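Local coordinates for protein peroxisomal catalase (Pichia angusta, PDB 2XQ1) that probably breaks down hydrogen peroxide made by peroxisomal oxidases into water and oxygen, using a haem group in each subunit of a homotetramer, at residues Phe102-Lys112 and Tyr317-Phe326; His67-Gly75 and Pro250-Ile261. All coordinates share one frame; numbering follows the deposited sequence.

Contact 1 (Phe102-Lys112 with Tyr317-Phe326) and contact 2 (His67-Gly75 with Pro250-Ile261) have centres about 10 Å apart and alternate along the chain, in the order 67-75, 102-112, 250-261, 317-326. Strands 70-79 and 98-107 are antiparallel neighbours in the beta-barrel sheet of the catalase fold, joined by backbone bonds such as Phe105 N to Ala71 O, 2.7 Å. Helix 317-322 packs against Phe102 and Arg104, while helix 252-263 meets Ala71 and Ala73 and reaches Phe105. Tyr317 OH, 2.6 Å from Gly70 O, ties the contacts together. The paired strands bring the predicted catalytic His67, just before strand 70-79, and Arg104 of strand 98-107 to the same haem pocket.

Contact 1: Phe102-Lys112 and Tyr317-Phe326; sequences FTRFSTVGGEK and YYAETEQIAF. With HEM (protoporphyrin IX containing Fe), chain B.
Arg104 and Phe102 both swing CG away from their own backbone N (chi1 177° and -170°), which sends the two side chains from barrel strand 98-107 toward the short helix 317-322 and the chain after it, packed on this strand beside the haem propionates. The Arg104 chain stays extended as far as NE, which gives a weak, bent hydrogen bond to Thr321 O (3.4 Å, 130° at the hydrogen). Further out, NH1 bonds to His67 O, and the edge of the guanidinium is turned to haem propionate oxygen O1D, whose nearest Arg104 atom is CD. The phenyl group of Phe102 presents its CZ edge to Thr321 OG1 (3.6 Å), the two side chains crossing at about a right angle. Ile324 serves both strand residues: its CD1 lies obliquely against Phe102 CD1 at 3.6 Å, and its CG2 reaches Arg104 CD at 4.1 Å. Phe326 sits edge-on between strand and haem, with CE2 toward Phe102 O (3.9 Å) and the opposite edge, CD1, toward propionate O2D (3.5 Å). At the loop end Lys112 NZ forms a salt bridge to Glu322 OE2 (2.9 Å), approaching from above the carboxylate plane. Arg104 lies beside propionate O1D, and Arg64 and Arg357 hydrogen-bond to the haem; together these positive groups would probably favour ionised propionates.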
# COMPACT_ATOMS: atom_id res chain seq x y z
N PHE O 102 25.45 11.29 -5.32
CA PHE O 102 24.60 10.92 -6.43
C PHE O 102 23.78 12.13 -6.80
O PHE O 102 23.22 12.80 -5.95
CB PHE O 102 23.68 9.78 -6.07
CG PHE O 102 22.96 9.22 -7.25
CD1 PHE O 102 21.87 9.91 -7.82
CD2 PHE O 102 23.35 8.00 -7.80
CE1 PHE O 102 21.17 9.42 -8.93
CE2 PHE O 102 22.67 7.48 -8.91
CZ PHE O 102 21.56 8.20 -9.49
N THR O 103 23.70 12.40 -8.09
CA THR O 103 22.92 13.52 -8.54
C THR O 103 21.85 13.04 -9.48
O THR O 103 22.11 12.14 -10.30
CB THR O 103 23.80 14.51 -9.25
OG1 THR O 103 24.62 15.14 -8.27
CG2 THR O 103 22.95 15.58 -9.98
N ARG O 104 20.66 13.62 -9.34
CA ARG O 104 19.57 13.33 -10.26
C ARG O 104 19.06 14.66 -10.82
O ARG O 104 18.77 15.59 -10.06
CB ARG O 104 18.46 12.51 -9.60
CG ARG O 104 17.25 12.22 -10.49
CD ARG O 104 16.09 11.51 -9.71
NE ARG O 104 15.19 10.81 -10.64
CZ ARG O 104 14.08 11.31 -11.19
NH1 ARG O 104 13.61 12.54 -10.89
NH2 ARG O 104 13.42 10.55 -12.05
N PHE O 105 19.01 14.72 -12.15
CA PHE O 105 18.55 15.91 -12.88
C PHE O 105 17.19 15.61 -13.38
O PHE O 105 16.90 14.44 -13.67
CB PHE O 105 19.43 16.17 -14.12
CG PHE O 105 20.88 16.42 -13.81
CD1 PHE O 105 21.28 17.59 -13.17
CD2 PHE O 105 21.85 15.52 -14.16
CE1 PHE O 105 22.59 17.83 -12.89
CE2 PHE O 105 23.16 15.77 -13.88
CZ PHE O 105 23.52 16.93 -13.24
N SER O 106 16.37 16.64 -13.54
CA SER O 106 14.94 16.44 -13.81
C SER O 106 14.32 17.65 -14.44
O SER O 106 14.89 18.75 -14.37
CB SER O 106 14.17 16.19 -12.51
OG SER O 106 14.86 16.73 -11.37
N THR O 107 13.15 17.44 -15.06
CA THR O 107 12.26 18.52 -15.47
C THR O 107 11.19 18.60 -14.41
O THR O 107 11.17 17.76 -13.52
CB THR O 107 11.59 18.24 -16.82
OG1 THR O 107 10.85 17.00 -16.75
CG2 THR O 107 12.63 18.21 -17.95
N VAL O 108 10.29 19.57 -14.49
CA VAL O 108 9.33 19.72 -13.40
C VAL O 108 7.98 19.07 -13.64
O VAL O 108 7.62 18.13 -12.95
CB VAL O 108 9.14 21.19 -12.96
CG1 VAL O 108 8.12 21.28 -11.80
CG2 VAL O 108 10.46 21.77 -12.49
N GLY O 109 7.23 19.57 -14.62
CA GLY O 109 5.82 19.20 -14.77
C GLY O 109 5.53 17.93 -15.56
O GLY O 109 4.53 17.24 -15.32
N GLY O 110 6.39 17.63 -16.52
CA GLY O 110 6.16 16.47 -17.34
C GLY O 110 6.15 15.14 -16.59
O GLY O 110 6.96 14.89 -15.64
N GLU O 111 5.25 14.28 -17.04
CA GLU O 111 5.19 12.91 -16.56
C GLU O 111 6.36 12.05 -17.09
O GLU O 111 7.26 12.51 -17.81
CB GLU O 111 3.85 12.25 -16.92
CG GLU O 111 2.60 12.98 -16.40
CD GLU O 111 2.26 14.26 -17.20
OE1 GLU O 111 2.81 14.39 -18.34
OE2 GLU O 111 1.47 15.14 -16.69
N LYS O 112 6.32 10.77 -16.75
CA LYS O 112 7.43 9.88 -16.96
C LYS O 112 7.81 9.77 -18.44
O LYS O 112 9.01 9.69 -18.78
CB LYS O 112 6.98 8.53 -16.47
CG LYS O 112 7.95 7.76 -15.65
CD LYS O 112 7.23 6.43 -15.40
CE LYS O 112 7.80 5.62 -14.27
NZ LYS O 112 8.30 6.59 -13.27
N TYR O 317 18.84 1.31 -13.45
CA TYR O 317 18.15 2.61 -13.38
C TYR O 317 17.01 2.61 -12.35
O TYR O 317 16.96 3.45 -11.45
CB TYR O 317 17.66 3.03 -14.76
CG TYR O 317 16.90 4.34 -14.80
CD1 TYR O 317 15.52 4.38 -14.56
CD2 TYR O 317 17.55 5.54 -15.08
CE1 TYR O 317 14.82 5.60 -14.60
CE2 TYR O 317 16.86 6.76 -15.14
CZ TYR O 317 15.50 6.78 -14.90
OH TYR O 317 14.84 7.98 -14.94
N TYR O 318 16.10 1.66 -12.48
CA TYR O 318 14.98 1.65 -11.56
C TYR O 318 15.45 1.65 -10.12
O TYR O 318 15.00 2.45 -9.29
CB TYR O 318 14.07 0.47 -11.80
CG TYR O 318 12.96 0.40 -10.81
CD1 TYR O 318 11.73 1.05 -11.04
CD2 TYR O 318 13.13 -0.29 -9.63
CE1 TYR O 318 10.67 0.99 -10.10
CE2 TYR O 318 12.09 -0.35 -8.67
CZ TYR O 318 10.87 0.29 -8.93
OH TYR O 318 9.85 0.22 -8.01
N ALA O 319 16.36 0.74 -9.81
CA ALA O 319 16.72 0.48 -8.42
C ALA O 319 17.42 1.68 -7.82
O ALA O 319 17.36 1.89 -6.60
CB ALA O 319 17.62 -0.74 -8.34
N GLU O 320 18.10 2.44 -8.68
CA GLU O 320 18.97 3.51 -8.22
C GLU O 320 18.46 4.88 -8.57
O GLU O 320 18.16 5.66 -7.68
CB GLU O 320 20.39 3.31 -8.73
CG GLU O 320 21.05 2.06 -8.14
CD GLU O 320 22.42 1.77 -8.76
OE1 GLU O 320 22.46 1.13 -9.84
OE2 GLU O 320 23.47 2.17 -8.17
N THR O 321 18.36 5.19 -9.87
CA THR O 321 17.80 6.51 -10.24
C THR O 321 16.32 6.68 -9.84
O THR O 321 15.94 7.74 -9.33
CB THR O 321 17.97 6.85 -11.73
OG1 THR O 321 19.37 6.83 -12.05
CG2 THR O 321 17.46 8.23 -12.00
N GLU O 322 15.50 5.67 -10.06
CA GLU O 322 14.09 5.85 -9.86
C GLU O 322 13.73 5.94 -8.38
O GLU O 322 12.91 6.81 -8.02
CB GLU O 322 13.32 4.74 -10.57
CG GLU O 322 11.80 4.90 -10.54
CD GLU O 322 11.25 6.15 -11.31
OE1 GLU O 322 11.96 6.70 -12.19
OE2 GLU O 322 10.10 6.57 -11.01
N GLN O 323 14.34 5.08 -7.56
CA GLN O 323 13.98 4.90 -6.14
C GLN O 323 14.67 5.88 -5.18
O GLN O 323 14.39 5.91 -3.98
CB GLN O 323 14.25 3.45 -5.67
CG GLN O 323 13.24 2.44 -6.15
CD GLN O 323 13.44 1.06 -5.57
OE1 GLN O 323 14.57 0.65 -5.28
NE2 GLN O 323 12.35 0.31 -5.41
N ILE O 324 15.60 6.67 -5.70
CA ILE O 324 16.37 7.52 -4.80
C ILE O 324 15.47 8.62 -4.24
O ILE O 324 14.59 9.15 -4.95
CB ILE O 324 17.63 8.09 -5.47
CG1 ILE O 324 18.48 8.86 -4.45
CG2 ILE O 324 17.26 8.95 -6.67
CD1 ILE O 324 19.90 9.17 -4.93
N ALA O 325 15.65 8.94 -2.97
CA ALA O 325 14.76 9.90 -2.35
C ALA O 325 15.54 11.03 -1.70
O ALA O 325 16.35 10.78 -0.80
CB ALA O 325 13.87 9.19 -1.34
N PHE O 326 15.31 12.26 -2.14
CA PHE O 326 15.96 13.39 -1.51
C PHE O 326 15.01 14.20 -0.61
O PHE O 326 13.79 14.26 -0.84
CB PHE O 326 16.54 14.34 -2.55
CG PHE O 326 17.41 13.69 -3.60
CD1 PHE O 326 16.87 13.17 -4.77
CD2 PHE O 326 18.80 13.67 -3.46
CE1 PHE O 326 17.68 12.61 -5.75
CE2 PHE O 326 19.61 13.12 -4.44
CZ PHE O 326 19.05 12.59 -5.58
CHA HEM B . 10.57 17.12 -5.95
CHB HEM B . 7.44 19.32 -3.00
CHC HEM B . 9.50 23.54 -4.17
CHD HEM B . 13.27 21.19 -6.14
C1A HEM B . 9.53 17.33 -5.11
C2A HEM B . 8.56 16.32 -4.73
C3A HEM B . 7.68 16.94 -3.91
C4A HEM B . 8.07 18.34 -3.75
CMA HEM B . 6.46 16.28 -3.23
CAA HEM B . 8.57 14.81 -5.17
CBA HEM B . 9.70 14.09 -4.41
CGA HEM B . 9.60 12.57 -4.38
O1A HEM B . 8.48 12.06 -4.70
O2A HEM B . 10.63 11.88 -4.02
C1B HEM B . 7.68 20.68 -3.05
C2B HEM B . 6.97 21.75 -2.37
C3B HEM B . 7.54 22.90 -2.69
C4B HEM B . 8.64 22.63 -3.58
CMB HEM B . 5.77 21.54 -1.44
CAB HEM B . 7.14 24.31 -2.23
CBB HEM B . 6.50 24.47 -1.08
C1C HEM B . 10.76 23.28 -4.69
C2C HEM B . 11.86 24.21 -4.84
C3C HEM B . 12.89 23.55 -5.37
C4C HEM B . 12.50 22.19 -5.60
CMC HEM B . 11.83 25.70 -4.45
CAC HEM B . 14.26 24.14 -5.67
CBC HEM B . 14.96 24.53 -4.59
C1D HEM B . 12.89 19.87 -6.34
C2D HEM B . 13.67 18.83 -6.98
C3D HEM B . 12.82 17.57 -6.91
C4D HEM B . 11.61 17.96 -6.23
CMD HEM B . 15.08 18.93 -7.61
CAD HEM B . 13.19 16.19 -7.47
CBD HEM B . 14.20 15.47 -6.59
CGD HEM B . 14.59 14.19 -7.29
O1D HEM B . 15.40 14.31 -8.27
O2D HEM B . 14.06 13.10 -6.87
NA HEM B . 9.21 18.52 -4.51
NB HEM B . 8.69 21.28 -3.77
NC HEM B . 11.19 22.07 -5.17
ND HEM B . 11.69 19.31 -5.92
FE HEM B . 10.20 20.31 -4.83

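Contact 2: His67-Gly75 and Pro250-Ile261; sequences HAKGAGAYG and PDHSTRDLWEAI. With HEM (protoporphyrin IX containing Fe), chain B.
The imidazole of His67 lies flat over pyrrole D of the haem, the two planes nearly parallel, with haem C3D 3.3 Å from the imidazole plane and beneath the ring centre. Around this face CD2 is closest to C4D, CB stands by the propionate carbon CAD, and NE2 reaches out toward the iron. This histidine, face-on to the haem, is the distal residue of the catalase pocket, predicted to be catalytic; Tyr350 is the likely axial ligand of the iron. Beyond His67 the chain enters strand 70-79, whose first part, 70-75, runs almost parallel to helix 252-261 (11° between axes). Ala71 CB packs on Thr254, with OG1 at 3.8 Å, where the two backbones come nearest. Leu257 CD2 lies 4.3 Å from Ala71 CB and 4.5 Å from Ala73 CB, and Ile261 CD1 meets Ala73 CB at 3.6 Å. These small methyls let the helix sit close on the sheet, the two segment axes approaching to 8.1 Å. At the other end Lys69, bent at chi2 (91°), carries NZ to Asp251 OD1 in a salt bridge, whose modelled length is too short to be reliable at this resolution. Lys69 NZ also bonds to Ser114 O, and Asp251 OD1 takes a second salt bridge from Arg162 of a neighbouring subunit. Two cationic partners on one buried carboxylate would favour its ionised form, so this charged cluster joins the strand beside the distal histidine to the subunit interface.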
# COMPACT_ATOMS: atom_id res chain seq x y z
N HIS O 67 8.82 16.54 -10.94
CA HIS O 67 10.13 16.04 -11.33
C HIS O 67 10.15 14.53 -11.65
O HIS O 67 11.12 13.84 -11.37
CB HIS O 67 11.12 16.33 -10.22
CG HIS O 67 11.28 17.78 -9.93
ND1 HIS O 67 12.31 18.54 -10.45
CD2 HIS O 67 10.54 18.62 -9.16
CE1 HIS O 67 12.20 19.77 -10.00
NE2 HIS O 67 11.14 19.85 -9.22
N ALA O 68 9.08 14.02 -12.25
CA ALA O 68 8.96 12.59 -12.51
C ALA O 68 9.99 12.09 -13.50
O ALA O 68 10.41 10.93 -13.42
CB ALA O 68 7.60 12.28 -13.02
N LYS O 69 10.38 12.94 -14.45
CA LYS O 69 11.25 12.54 -15.57
C LYS O 69 12.66 12.98 -15.30
O LYS O 69 12.93 14.18 -15.16
CB LYS O 69 10.76 13.20 -16.84
CG LYS O 69 11.70 13.10 -17.99
CD LYS O 69 11.44 11.86 -18.86
CE LYS O 69 12.44 11.88 -19.99
NZ LYS O 69 12.15 10.90 -21.00
N GLY O 70 13.58 12.03 -15.23
CA GLY O 70 14.96 12.38 -14.84
C GLY O 70 16.08 11.39 -15.10
O GLY O 70 15.85 10.25 -15.53
N ALA O 71 17.31 11.84 -14.83
CA ALA O 71 18.50 11.06 -15.06
C ALA O 71 19.50 11.31 -13.94
O ALA O 71 19.61 12.44 -13.45
CB ALA O 71 19.10 11.42 -16.39
N GLY O 72 20.21 10.26 -13.54
CA GLY O 72 21.14 10.35 -12.42
C GLY O 72 22.51 9.75 -12.70
O GLY O 72 22.71 9.02 -13.67
N ALA O 73 23.46 10.09 -11.84
CA ALA O 73 24.80 9.52 -11.91
C ALA O 73 25.51 9.67 -10.57
O ALA O 73 25.16 10.54 -9.77
CB ALA O 73 25.60 10.19 -12.99
N TYR O 74 26.48 8.78 -10.34
CA TYR O 74 27.31 8.87 -9.17
C TYR O 74 28.46 9.82 -9.46
O TYR O 74 28.81 10.03 -10.61
CB TYR O 74 27.83 7.49 -8.79
CG TYR O 74 26.83 6.61 -8.09
CD1 TYR O 74 26.60 6.72 -6.72
CD2 TYR O 74 26.10 5.68 -8.80
CE1 TYR O 74 25.66 5.92 -6.09
CE2 TYR O 74 25.15 4.86 -8.16
CZ TYR O 74 24.95 4.99 -6.80
OH TYR O 74 24.04 4.19 -6.17
N GLY O 75 29.03 10.41 -8.41
CA GLY O 75 30.20 11.26 -8.55
C GLY O 75 31.02 11.43 -7.28
O GLY O 75 30.85 10.71 -6.29
N PRO O 250 12.83 12.04 -27.19
CA PRO O 250 12.28 12.49 -25.91
C PRO O 250 13.27 12.31 -24.78
O PRO O 250 13.15 12.97 -23.74
CB PRO O 250 11.08 11.58 -25.69
CG PRO O 250 10.75 11.06 -27.00
CD PRO O 250 12.02 10.97 -27.78
N ASP O 251 14.23 11.41 -24.97
CA ASP O 251 15.19 11.07 -23.93
C ASP O 251 16.55 11.70 -24.21
O ASP O 251 17.58 11.20 -23.76
CB ASP O 251 15.30 9.56 -23.77
CG ASP O 251 13.98 8.90 -23.44
OD1 ASP O 251 13.38 9.27 -22.42
OD2 ASP O 251 13.53 7.98 -24.19
N HIS O 252 16.55 12.82 -24.92
CA HIS O 252 17.78 13.48 -25.34
C HIS O 252 18.77 13.73 -24.21
O HIS O 252 19.94 13.35 -24.30
CB HIS O 252 17.47 14.80 -26.04
CG HIS O 252 18.69 15.52 -26.48
ND1 HIS O 252 19.38 15.19 -27.63
CD2 HIS O 252 19.39 16.53 -25.90
CE1 HIS O 252 20.43 15.98 -27.75
NE2 HIS O 252 20.46 16.80 -26.72
N SER O 253 18.30 14.38 -23.15
CA SER O 253 19.18 14.74 -22.05
C SER O 253 19.69 13.55 -21.29
O SER O 253 20.82 13.56 -20.82
CB SER O 253 18.46 15.71 -21.11
OG SER O 253 18.04 16.86 -21.83
N THR O 254 18.86 12.53 -21.18
CA THR O 254 19.24 11.32 -20.49
C THR O 254 20.39 10.64 -21.21
O THR O 254 21.39 10.29 -20.58
CB THR O 254 18.06 10.37 -20.35
OG1 THR O 254 17.07 10.98 -19.52
CG2 THR O 254 18.50 9.03 -19.73
N ARG O 255 20.23 10.47 -22.53
CA ARG O 255 21.20 9.83 -23.39
C ARG O 255 22.52 10.59 -23.31
O ARG O 255 23.58 10.00 -23.13
CB ARG O 255 20.65 9.80 -24.82
CG ARG O 255 21.62 9.31 -25.87
CD ARG O 255 20.92 9.08 -27.20
NE ARG O 255 20.28 7.76 -27.20
CZ ARG O 255 18.96 7.55 -27.18
NH1 ARG O 255 18.10 8.58 -27.17
NH2 ARG O 255 18.48 6.30 -27.19
N ASP O 256 22.42 11.91 -23.41
CA ASP O 256 23.56 12.79 -23.41
C ASP O 256 24.39 12.56 -22.18
O ASP O 256 25.60 12.44 -22.27
CB ASP O 256 23.07 14.23 -23.43
CG ASP O 256 24.20 15.21 -23.32
OD1 ASP O 256 24.81 15.51 -24.37
OD2 ASP O 256 24.46 15.69 -22.18
N LEU O 257 23.76 12.49 -21.01
CA LEU O 257 24.50 12.35 -19.78
C LEU O 257 25.11 10.97 -19.67
O LEU O 257 26.26 10.83 -19.24
CB LEU O 257 23.63 12.64 -18.57
CG LEU O 257 24.28 12.34 -17.21
CD1 LEU O 257 25.43 13.30 -16.91
CD2 LEU O 257 23.25 12.37 -16.09
N TRP O 258 24.35 9.95 -20.07
CA TRP O 258 24.84 8.59 -19.95
C TRP O 258 26.06 8.37 -20.83
O TRP O 258 27.06 7.79 -20.37
CB TRP O 258 23.77 7.58 -20.30
CG TRP O 258 24.02 6.28 -19.65
CD1 TRP O 258 23.64 5.90 -18.38
CD2 TRP O 258 24.72 5.17 -20.21
NE1 TRP O 258 24.05 4.61 -18.11
CE2 TRP O 258 24.72 4.14 -19.22
CE3 TRP O 258 25.33 4.93 -21.45
CZ2 TRP O 258 25.32 2.88 -19.44
CZ3 TRP O 258 25.94 3.66 -21.69
CH2 TRP O 258 25.92 2.66 -20.68
N GLU O 259 25.98 8.88 -22.07
CA GLU O 259 27.06 8.78 -23.06
C GLU O 259 28.33 9.55 -22.71
O GLU O 259 29.42 9.02 -22.85
CB GLU O 259 26.56 9.13 -24.46
CG GLU O 259 25.97 7.92 -25.17
CD GLU O 259 25.31 8.27 -26.46
OE1 GLU O 259 25.53 9.39 -26.97
OE2 GLU O 259 24.54 7.44 -26.97
N ALA O 260 28.16 10.78 -22.23
CA ALA O 260 29.28 11.56 -21.75
C ALA O 260 30.08 10.78 -20.73
O ALA O 260 31.29 10.65 -20.86
CB ALA O 260 28.82 12.86 -21.18
N ILE O 261 29.42 10.22 -19.73
CA ILE O 261 30.12 9.50 -18.67
C ILE O 261 30.78 8.20 -19.17
O ILE O 261 31.91 7.85 -18.74
CB ILE O 261 29.23 9.31 -17.42
CG1 ILE O 261 29.07 10.66 -16.72
CG2 ILE O 261 29.81 8.31 -16.41
CD1 ILE O 261 27.96 10.70 -15.72
CHA HEM B . 10.57 17.12 -5.95
CHB HEM B . 7.44 19.32 -3.00
CHC HEM B . 9.50 23.54 -4.17
CHD HEM B . 13.27 21.19 -6.14
C1A HEM B . 9.53 17.33 -5.11
C2A HEM B . 8.56 16.32 -4.73
C3A HEM B . 7.68 16.94 -3.91
C4A HEM B . 8.07 18.34 -3.75
CMA HEM B . 6.46 16.28 -3.23
CAA HEM B . 8.57 14.81 -5.17
CBA HEM B . 9.70 14.09 -4.41
CGA HEM B . 9.60 12.57 -4.38
O1A HEM B . 8.48 12.06 -4.70
O2A HEM B . 10.63 11.88 -4.02
C1B HEM B . 7.68 20.68 -3.05
C2B HEM B . 6.97 21.75 -2.37
C3B HEM B . 7.54 22.90 -2.69
C4B HEM B . 8.64 22.63 -3.58
CMB HEM B . 5.77 21.54 -1.44
CAB HEM B . 7.14 24.31 -2.23
CBB HEM B . 6.50 24.47 -1.08
C1C HEM B . 10.76 23.28 -4.69
C2C HEM B . 11.86 24.21 -4.84
C3C HEM B . 12.89 23.55 -5.37
C4C HEM B . 12.50 22.19 -5.60
CMC HEM B . 11.83 25.70 -4.45
CAC HEM B . 14.26 24.14 -5.67
CBC HEM B . 14.96 24.53 -4.59
C1D HEM B . 12.89 19.87 -6.34
C2D HEM B . 13.67 18.83 -6.98
C3D HEM B . 12.82 17.57 -6.91
C4D HEM B . 11.61 17.96 -6.23
CMD HEM B . 15.08 18.93 -7.61
CAD HEM B . 13.19 16.19 -7.47
CBD HEM B . 14.20 15.47 -6.59
CGD HEM B . 14.59 14.19 -7.29
O1D HEM B . 15.40 14.31 -8.27
O2D HEM B . 14.06 13.10 -6.87
NA HEM B . 9.21 18.52 -4.51
NB HEM B . 8.69 21.28 -3.77
NC HEM B . 11.19 22.07 -5.17
ND HEM B . 11.69 19.31 -5.92
FE HEM B . 10.20 20.31 -4.83